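Local coordinates for TCR beta chain (Gallus gallus, PDB 6LIR), which pairs with the TCR alpha chain to form the chicken alpha-beta T-cell receptor, which probably recognises antigen presented by MHC molecules, at residues Q22-Q35 against N81-K94. Numbering follows the deposited sequence.
Sequences QNDNHDYMSWYLQQ and NHSAIYFCASSSYK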
ATOM      1  N   GLN B  22       9.995  11.350 -16.981  1.00 42.45           N
ATOM      2  CA  GLN B  22       9.419  10.274 -17.770  1.00 47.38           C
ATOM      3  C   GLN B  22      10.296  10.035 -18.985  1.00 47.44           C
ATOM      4  O   GLN B  22      10.842  10.979 -19.564  1.00 45.27           O
ATOM      5  CB  GLN B  22       7.986  10.618 -18.212  1.00 46.69           C
ATOM      6  CG  GLN B  22       7.872  11.983 -18.870  1.00 55.29           C
ATOM      7  CD  GLN B  22       7.463  11.919 -20.322  1.00 48.92           C
ATOM      8  OE1 GLN B  22       7.258  10.841 -20.883  1.00 57.50           O
ATOM      9  NE2 GLN B  22       7.333  13.085 -20.942  1.00 51.45           N
ATOM     10  N   ASN B  23      10.437   8.768 -19.362  1.00 57.97           N
ATOM     11  CA  ASN B  23      11.276   8.399 -20.494  1.00 60.64           C
ATOM     12  C   ASN B  23      10.477   7.795 -21.643  1.00 60.69           C
ATOM     13  O   ASN B  23      10.984   6.934 -22.364  1.00 61.39           O
ATOM     14  N   ASP B  24       9.235   8.233 -21.845  1.00 57.88           N
ATOM     15  CA  ASP B  24       8.418   7.696 -22.925  1.00 59.98           C
ATOM     16  C   ASP B  24       8.122   8.718 -24.013  1.00 59.19           C
ATOM     17  O   ASP B  24       7.298   8.442 -24.892  1.00 59.78           O
ATOM     18  CB  ASP B  24       7.106   7.134 -22.370  1.00 60.52           C
ATOM     19  CG  ASP B  24       7.328   6.037 -21.352  1.00 64.87           C
ATOM     20  OD1 ASP B  24       7.820   4.958 -21.743  1.00 68.68           O
ATOM     21  OD2 ASP B  24       7.013   6.250 -20.161  1.00 64.48           O
ATOM     22  N   ASN B  25       8.784   9.875 -23.989  1.00 55.72           N
ATOM     23  CA  ASN B  25       8.549  10.936 -24.969  1.00 56.75           C
ATOM     24  C   ASN B  25       7.080  11.359 -24.989  1.00 61.39           C
ATOM     25  O   ASN B  25       6.537  11.731 -26.032  1.00 61.89           O
ATOM     26  CB  ASN B  25       9.011  10.519 -26.369  1.00 60.82           C
ATOM     27  CG  ASN B  25       9.178  11.701 -27.303  1.00 66.94           C
ATOM     28  OD1 ASN B  25       9.673  12.755 -26.902  1.00 65.88           O
ATOM     29  ND2 ASN B  25       8.758  11.534 -28.552  1.00 67.92           N
ATOM     30  N   HIS B  26       6.428  11.301 -23.834  1.00 53.13           N
ATOM     31  CA  HIS B  26       5.011  11.616 -23.747  1.00 52.58           C
ATOM     32  C   HIS B  26       4.802  13.120 -23.740  1.00 45.93           C
ATOM     33  O   HIS B  26       5.514  13.855 -23.052  1.00 46.12           O
ATOM     34  CB  HIS B  26       4.404  11.009 -22.482  1.00 41.95           C
ATOM     35  CG  HIS B  26       4.053   9.563 -22.616  1.00 46.52           C
ATOM     36  ND1 HIS B  26       3.610   8.805 -21.554  1.00 44.06           N
ATOM     37  CD2 HIS B  26       4.081   8.733 -23.685  1.00 46.18           C
ATOM     38  CE1 HIS B  26       3.378   7.570 -21.965  1.00 50.46           C
ATOM     39  NE2 HIS B  26       3.656   7.502 -23.255  1.00 46.91           N
ATOM     40  N   ASP B  27       3.804  13.579 -24.496  1.00 48.65           N
ATOM     41  CA  ASP B  27       3.524  15.009 -24.512  1.00 46.34           C
ATOM     42  C   ASP B  27       2.703  15.433 -23.303  1.00 42.24           C
ATOM     43  O   ASP B  27       2.894  16.540 -22.787  1.00 38.76           O
ATOM     44  CB  ASP B  27       2.779  15.393 -25.794  1.00 48.37           C
ATOM     45  CG  ASP B  27       3.615  15.188 -27.045  1.00 59.62           C
ATOM     46  OD1 ASP B  27       4.862  15.205 -26.944  1.00 60.18           O
ATOM     47  OD2 ASP B  27       3.021  15.012 -28.130  1.00 62.93           O
ATOM     48  N   TYR B  28       1.817  14.569 -22.818  1.00 46.07           N
ATOM     49  CA  TYR B  28       0.969  14.904 -21.684  1.00 42.70           C
ATOM     50  C   TYR B  28       1.624  14.434 -20.396  1.00 41.30           C
ATOM     51  O   TYR B  28       2.068  13.285 -20.298  1.00 43.12           O
ATOM     52  CB  TYR B  28      -0.416  14.273 -21.832  1.00 45.70           C
ATOM     53  CG  TYR B  28      -1.395  14.688 -20.755  1.00 50.41           C
ATOM     54  CD1 TYR B  28      -2.093  15.887 -20.848  1.00 49.46           C
ATOM     55  CD2 TYR B  28      -1.619  13.884 -19.643  1.00 44.49           C
ATOM     56  CE1 TYR B  28      -2.987  16.271 -19.867  1.00 50.11           C
ATOM     57  CE2 TYR B  28      -2.510  14.259 -18.657  1.00 46.48           C
ATOM     58  CZ  TYR B  28      -3.192  15.455 -18.773  1.00 50.61           C
ATOM     59  OH  TYR B  28      -4.083  15.835 -17.794  1.00 42.98           O
ATOM     60  N   MET B  29       1.694  15.331 -19.416  1.00 36.42           N
ATOM     61  CA  MET B  29       2.081  14.974 -18.062  1.00 40.43           C
ATOM     62  C   MET B  29       1.125  15.663 -17.107  1.00 41.09           C
ATOM     63  O   MET B  29       0.470  16.647 -17.461  1.00 39.60           O
ATOM     64  CB  MET B  29       3.532  15.366 -17.760  1.00 37.21           C
ATOM     65  CG  MET B  29       4.538  14.699 -18.673  1.00 38.28           C
ATOM     66  SD  MET B  29       6.226  15.072 -18.190  1.00 44.20           S
ATOM     67  CE  MET B  29       6.302  14.245 -16.599  1.00 40.59           C
ATOM     68  N   SER B  30       1.063  15.159 -15.880  1.00 36.19           N
ATOM     69  CA  SER B  30       0.108  15.718 -14.938  1.00 37.75           C
ATOM     70  C   SER B  30       0.539  15.387 -13.522  1.00 39.44           C
ATOM     71  O   SER B  30       1.337  14.476 -13.289  1.00 43.15           O
ATOM     72  CB  SER B  30      -1.306  15.193 -15.205  1.00 40.33           C
ATOM     73  OG  SER B  30      -1.349  13.783 -15.080  1.00 42.40           O
ATOM     74  N   TRP B  31      -0.036  16.124 -12.578  1.00 35.87           N
ATOM     75  CA  TRP B  31       0.194  15.925 -11.154  1.00 38.68           C
ATOM     76  C   TRP B  31      -1.162  15.776 -10.484  1.00 42.41           C
ATOM     77  O   TRP B  31      -2.062  16.593 -10.709  1.00 37.18           O
ATOM     78  CB  TRP B  31       0.972  17.090 -10.534  1.00 38.83           C
ATOM     79  CG  TRP B  31       2.470  16.962 -10.636  1.00 42.38           C
ATOM     80  CD1 TRP B  31       3.298  17.658 -11.472  1.00 39.29           C
ATOM     81  CD2 TRP B  31       3.316  16.095  -9.865  1.00 38.01           C
ATOM     82  NE1 TRP B  31       4.604  17.276 -11.271  1.00 42.29           N
ATOM     83  CE2 TRP B  31       4.642  16.317 -10.292  1.00 39.50           C
ATOM     84  CE3 TRP B  31       3.080  15.150  -8.859  1.00 39.81           C
ATOM     85  CZ2 TRP B  31       5.728  15.632  -9.747  1.00 37.66           C
ATOM     86  CZ3 TRP B  31       4.163  14.467  -8.320  1.00 35.23           C
ATOM     87  CH2 TRP B  31       5.468  14.712  -8.766  1.00 38.65           C
ATOM     88  N   TYR B  32      -1.299  14.744  -9.658  1.00 38.70           N
ATOM     89  CA  TYR B  32      -2.563  14.379  -9.038  1.00 35.94           C
ATOM     90  C   TYR B  32      -2.380  14.337  -7.532  1.00 37.27           C
ATOM     91  O   TYR B  32      -1.293  14.033  -7.032  1.00 44.18           O
ATOM     92  CB  TYR B  32      -3.062  13.012  -9.529  1.00 36.28           C
ATOM     93  CG  TYR B  32      -3.818  13.055 -10.834  1.00 40.69           C
ATOM     94  CD1 TYR B  32      -5.183  13.311 -10.855  1.00 43.92           C
ATOM     95  CD2 TYR B  32      -3.171  12.838 -12.047  1.00 39.45           C
ATOM     96  CE1 TYR B  32      -5.884  13.356 -12.046  1.00 44.79           C
ATOM     97  CE2 TYR B  32      -3.867  12.879 -13.247  1.00 41.79           C
ATOM     98  CZ  TYR B  32      -5.226  13.136 -13.237  1.00 43.59           C
ATOM     99  OH  TYR B  32      -5.935  13.185 -14.414  1.00 50.95           O
ATOM    100  N   LEU B  33      -3.448  14.645  -6.809  1.00 37.35           N
ATOM    101  CA  LEU B  33      -3.423  14.649  -5.355  1.00 41.44           C
ATOM    102  C   LEU B  33      -4.346  13.554  -4.847  1.00 43.80           C
ATOM    103  O   LEU B  33      -5.508  13.474  -5.260  1.00 46.57           O
ATOM    104  CB  LEU B  33      -3.870  16.006  -4.808  1.00 42.29           C
ATOM    105  CG  LEU B  33      -3.698  16.259  -3.311  1.00 44.34           C
ATOM    106  CD1 LEU B  33      -2.436  17.060  -3.069  1.00 45.99           C
ATOM    107  CD2 LEU B  33      -4.909  16.988  -2.753  1.00 47.21           C
ATOM    108  N   GLN B  34      -3.822  12.710  -3.964  1.00 41.57           N
ATOM    109  CA  GLN B  34      -4.600  11.668  -3.307  1.00 40.87           C
ATOM    110  C   GLN B  34      -4.609  11.938  -1.812  1.00 44.24           C
ATOM    111  O   GLN B  34      -3.554  11.928  -1.170  1.00 39.93           O
ATOM    112  CB  GLN B  34      -4.033  10.277  -3.597  1.00 41.39           C
ATOM    113  CG  GLN B  34      -4.859   9.148  -2.978  1.00 42.34           C
ATOM    114  CD  GLN B  34      -4.186   7.798  -3.085  1.00 49.72           C
ATOM    115  OE1 GLN B  34      -3.214   7.516  -2.384  1.00 48.64           O
ATOM    116  NE2 GLN B  34      -4.704   6.951  -3.967  1.00 54.31           N
ATOM    117  N   GLN B  35      -5.791  12.186  -1.266  1.00 56.27           N
ATOM    118  CA  GLN B  35      -5.963  12.249   0.175  1.00 57.42           C
ATOM    119  C   GLN B  35      -7.059  11.277   0.581  1.00 62.97           C
ATOM    120  O   GLN B  35      -7.936  10.955  -0.230  1.00 59.93           O
ATOM    121  CB  GLN B  35      -6.312  13.676   0.624  1.00 63.13           C
ATOM    122  CG  GLN B  35      -5.201  14.679   0.327  1.00 59.77           C
ATOM    123  CD  GLN B  35      -5.590  16.112   0.636  1.00 68.24           C
ATOM    124  OE1 GLN B  35      -6.657  16.583   0.235  1.00 70.12           O
ATOM    125  NE2 GLN B  35      -4.715  16.819   1.343  1.00 66.34           N
ATOM    126  N   ASN B  81      -2.502  21.625   4.897  1.00 83.16           N
ATOM    127  CA  ASN B  81      -3.347  21.299   3.765  1.00 84.88           C
ATOM    128  C   ASN B  81      -2.582  20.713   2.568  1.00 82.08           C
ATOM    129  O   ASN B  81      -3.206  20.064   1.718  1.00 78.62           O
ATOM    130  CB  ASN B  81      -4.034  22.624   3.396  1.00 89.22           C
ATOM    131  CG  ASN B  81      -4.686  22.615   2.040  1.00 94.28           C
ATOM    132  OD1 ASN B  81      -4.540  23.588   1.288  1.00 94.32           O
ATOM    133  ND2 ASN B  81      -5.470  21.596   1.748  1.00 93.23           N
ATOM    134  N   HIS B  82      -1.256  20.885   2.489  1.00 71.62           N
ATOM    135  CA  HIS B  82      -0.460  20.229   1.445  1.00 68.14           C
ATOM    136  C   HIS B  82      -0.223  18.733   1.667  1.00 63.82           C
ATOM    137  O   HIS B  82       0.122  18.033   0.708  1.00 57.58           O
ATOM    138  CB  HIS B  82       0.862  20.970   1.248  1.00 67.21           C
ATOM    139  CG  HIS B  82       0.691  22.258   0.506  1.00 71.00           C
ATOM    140  ND1 HIS B  82       0.826  23.486   1.115  1.00 69.47           N
ATOM    141  CD2 HIS B  82       0.329  22.512  -0.774  1.00 70.53           C
ATOM    142  CE1 HIS B  82       0.578  24.440   0.237  1.00 73.91           C
ATOM    143  NE2 HIS B  82       0.276  23.877  -0.919  1.00 72.32           N
ATOM    144  N   SER B  83      -0.377  18.222   2.889  1.00 54.69           N
ATOM    145  CA  SER B  83       0.027  16.846   3.168  1.00 55.01           C
ATOM    146  C   SER B  83      -0.858  15.859   2.416  1.00 53.84           C
ATOM    147  O   SER B  83      -2.088  15.894   2.531  1.00 52.14           O
ATOM    148  CB  SER B  83      -0.029  16.575   4.669  1.00 52.39           C
ATOM    149  OG  SER B  83       0.753  17.516   5.386  1.00 56.52           O
ATOM    150  N   ALA B  84      -0.226  14.965   1.661  1.00 50.07           N
ATOM    151  CA  ALA B  84      -0.935  14.130   0.701  1.00 49.48           C
ATOM    152  C   ALA B  84       0.054  13.147   0.085  1.00 45.97           C
ATOM    153  O   ALA B  84       1.264  13.215   0.327  1.00 46.37           O
ATOM    154  CB  ALA B  84      -1.610  14.958  -0.390  1.00 44.90           C
ATOM    155  N   ILE B  85      -0.480  12.236  -0.721  1.00 40.23           N
ATOM    156  CA  ILE B  85       0.325  11.457  -1.650  1.00 39.43           C
ATOM    157  C   ILE B  85       0.131  12.060  -3.032  1.00 40.79           C
ATOM    158  O   ILE B  85      -1.006  12.241  -3.488  1.00 40.38           O
ATOM    159  CB  ILE B  85      -0.065   9.969  -1.636  1.00 40.76           C
ATOM    160  CG1 ILE B  85       0.022   9.404  -0.218  1.00 42.63           C
ATOM    161  CG2 ILE B  85       0.837   9.174  -2.575  1.00 39.45           C
ATOM    162  CD1 ILE B  85      -0.260   7.914  -0.136  1.00 45.62           C
ATOM    163  N   TYR B  86       1.234  12.387  -3.692  1.00 34.93           N
ATOM    164  CA  TYR B  86       1.210  13.074  -4.975  1.00 36.81           C
ATOM    165  C   TYR B  86       1.590  12.078  -6.055  1.00 37.33           C
ATOM    166  O   TYR B  86       2.590  11.365  -5.919  1.00 37.06           O
ATOM    167  CB  TYR B  86       2.179  14.263  -4.991  1.00 38.12           C
ATOM    168  CG  TYR B  86       1.756  15.427  -4.125  1.00 38.51           C
ATOM    169  CD1 TYR B  86       1.863  15.363  -2.743  1.00 41.45           C
ATOM    170  CD2 TYR B  86       1.253  16.592  -4.690  1.00 42.44           C
ATOM    171  CE1 TYR B  86       1.478  16.422  -1.946  1.00 39.77           C
ATOM    172  CE2 TYR B  86       0.867  17.662  -3.898  1.00 40.72           C
ATOM    173  CZ  TYR B  86       0.982  17.567  -2.526  1.00 47.24           C
ATOM    174  OH  TYR B  86       0.597  18.619  -1.724  1.00 46.27           O
ATOM    175  N   PHE B  87       0.798  12.027  -7.120  1.00 33.92           N
ATOM    176  CA  PHE B  87       1.053  11.108  -8.216  1.00 34.88           C
ATOM    177  C   PHE B  87       1.285  11.904  -9.488  1.00 39.18           C
ATOM    178  O   PHE B  87       0.464  12.749  -9.858  1.00 39.50           O
ATOM    179  CB  PHE B  87      -0.120  10.137  -8.410  1.00 39.34           C
ATOM    180  CG  PHE B  87      -0.180   9.041  -7.380  1.00 39.18           C
ATOM    181  CD1 PHE B  87       0.650   7.934  -7.481  1.00 36.70           C
ATOM    182  CD2 PHE B  87      -1.070   9.110  -6.317  1.00 39.68           C
ATOM    183  CE1 PHE B  87       0.600   6.918  -6.537  1.00 40.61           C
ATOM    184  CE2 PHE B  87      -1.127   8.093  -5.370  1.00 41.92           C
ATOM    185  CZ  PHE B  87      -0.290   6.999  -5.482  1.00 39.46           C
ATOM    186  N   CYS B  88       2.406  11.637 -10.140  1.00 35.29           N
ATOM    187  CA  CYS B  88       2.656  12.117 -11.486  1.00 39.69           C
ATOM    188  C   CYS B  88       2.182  11.080 -12.489  1.00 40.53           C
ATOM    189  O   CYS B  88       2.291   9.873 -12.251  1.00 41.96           O
ATOM    190  CB  CYS B  88       4.132  12.418 -11.714  1.00 45.75           C
ATOM    191  SG  CYS B  88       4.508  12.649 -13.452  1.00 56.37           S
ATOM    192  N   ALA B  89       1.645  11.553 -13.607  1.00 38.13           N
ATOM    193  CA  ALA B  89       1.145  10.657 -14.633  1.00 38.67           C
ATOM    194  C   ALA B  89       1.463  11.242 -15.996  1.00 42.23           C
ATOM    195  O   ALA B  89       1.661  12.449 -16.145  1.00 46.85           O
ATOM    196  CB  ALA B  89      -0.366  10.426 -14.489  1.00 42.59           C
ATOM    197  N   SER B  90       1.517  10.367 -16.998  1.00 40.56           N
ATOM    198  CA  SER B  90       1.792  10.794 -18.359  1.00 42.50           C
ATOM    199  C   SER B  90       0.973   9.970 -19.342  1.00 43.38           C
ATOM    200  O   SER B  90       0.505   8.873 -19.031  1.00 46.64           O
ATOM    201  CB  SER B  90       3.283  10.670 -18.690  1.00 44.20           C
ATOM    202  OG  SER B  90       3.588   9.358 -19.138  1.00 50.26           O
ATOM    203  N   SER B  91       0.821  10.517 -20.548  1.00 40.18           N
ATOM    204  CA  SER B  91       0.251   9.789 -21.669  1.00 46.34           C
ATOM    205  C   SER B  91       0.791  10.374 -22.964  1.00 51.16           C
ATOM    206  O   SER B  91       1.321  11.488 -22.991  1.00 51.25           O
ATOM    207  CB  SER B  91      -1.280   9.830 -21.653  1.00 46.46           C
ATOM    208  OG  SER B  91      -1.745  11.166 -21.638  1.00 52.23           O
ATOM    209  N   SER B  92       0.652   9.594 -24.039  1.00 70.52           N
ATOM    210  CA  SER B  92       1.056  10.042 -25.370  1.00 76.50           C
ATOM    211  C   SER B  92       0.447  11.400 -25.707  1.00 81.26           C
ATOM    212  O   SER B  92       1.136  12.308 -26.191  1.00 83.81           O
ATOM    213  CB  SER B  92       0.668   8.990 -26.409  1.00 82.68           C
ATOM    214  OG  SER B  92       0.434   9.574 -27.675  1.00 92.15           O
ATOM    215  N   TYR B  93      -0.852  11.545 -25.456  1.00 83.13           N
ATOM    216  CA  TYR B  93      -1.580  12.797 -25.604  1.00 88.59           C
ATOM    217  C   TYR B  93      -2.854  12.662 -24.782  1.00 90.31           C
ATOM    218  O   TYR B  93      -3.207  11.569 -24.334  1.00 90.09           O
ATOM    219  CB  TYR B  93      -1.894  13.094 -27.078  1.00 95.66           C
ATOM    220  CG  TYR B  93      -2.419  11.893 -27.849  1.00 97.79           C
ATOM    221  CD1 TYR B  93      -3.686  11.379 -27.597  1.00100.71           C
ATOM    222  CD2 TYR B  93      -1.651  11.278 -28.830  1.00100.00           C
ATOM    223  CE1 TYR B  93      -4.169  10.283 -28.290  1.00103.11           C
ATOM    224  CE2 TYR B  93      -2.126  10.176 -29.529  1.00105.49           C
ATOM    225  CZ  TYR B  93      -3.387   9.685 -29.255  1.00105.47           C
ATOM    226  OH  TYR B  93      -3.869   8.594 -29.946  1.00105.86           O
ATOM    227  N   LYS B  94      -3.548  13.779 -24.585  1.00 99.17           N
ATOM    228  CA  LYS B  94      -4.808  13.706 -23.865  1.00100.59           C
ATOM    229  C   LYS B  94      -5.915  13.173 -24.771  1.00104.27           C
ATOM    230  O   LYS B  94      -5.902  13.364 -25.991  1.00109.16           O
ATOM    231  CB  LYS B  94      -5.214  15.054 -23.264  1.00101.78           C
ATOM    232  CG  LYS B  94      -6.506  14.933 -22.451  1.00 99.33           C
ATOM    233  CD  LYS B  94      -6.670  15.992 -21.400  1.00 99.83           C
ATOM    234  CE  LYS B  94      -7.512  17.123 -21.927  1.00 98.43           C
ATOM    235  NZ  LYS B  94      -7.897  18.054 -20.843  1.00 97.39           N
TER
HETATM  236  O   HOH W   1       5.608   7.285 -18.349  1.00 47.35           O
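W31 lays its indole against C88: C88 CB sits over one face of the six-membered ring of W31, 3.8 Å from its centroid and 6° off the normal, with C88 SG above that face at a greater distance. This is the tryptophan-on-disulfide core of an immunoglobulin V domain, where C88 is bonded to C20. On the same tightly packed face M29 CE reaches C88 SG, and L33, its CG anti to the backbone N (chi1 -171°), brings CD1 over the Y86 ring, 3.5 Å from Y86 CE2, and equally near A84 CB. Antiparallel backbone bonds join Y28 to S91, S30 to A89, Y32 to F87 and Q34 to I85. Toward the solvent the contact becomes loop-borne and more polar. H26 ND1 meets S90 OG at its ring edge in a nearly straight hydrogen bond (164°), whose 2.5 Å length is doubtfully short; S92 N and D24 CB lie over opposite faces of the imidazole, and a water links S90 OG to D24 OD2. With H26 cut back to an alanine, S90 OG would probably lose this mate and a gap would open between D24 and S92. At the far end Q35 NE2 bonds S83 O, 3.0 Å away. Strands 28-34 and 84-91 lie between 40-46 and 100-110; strands 16-21 and 70-75 cover the W31 face, while Y32 meets F99 of the TCR alpha chain edge-to-face from the other.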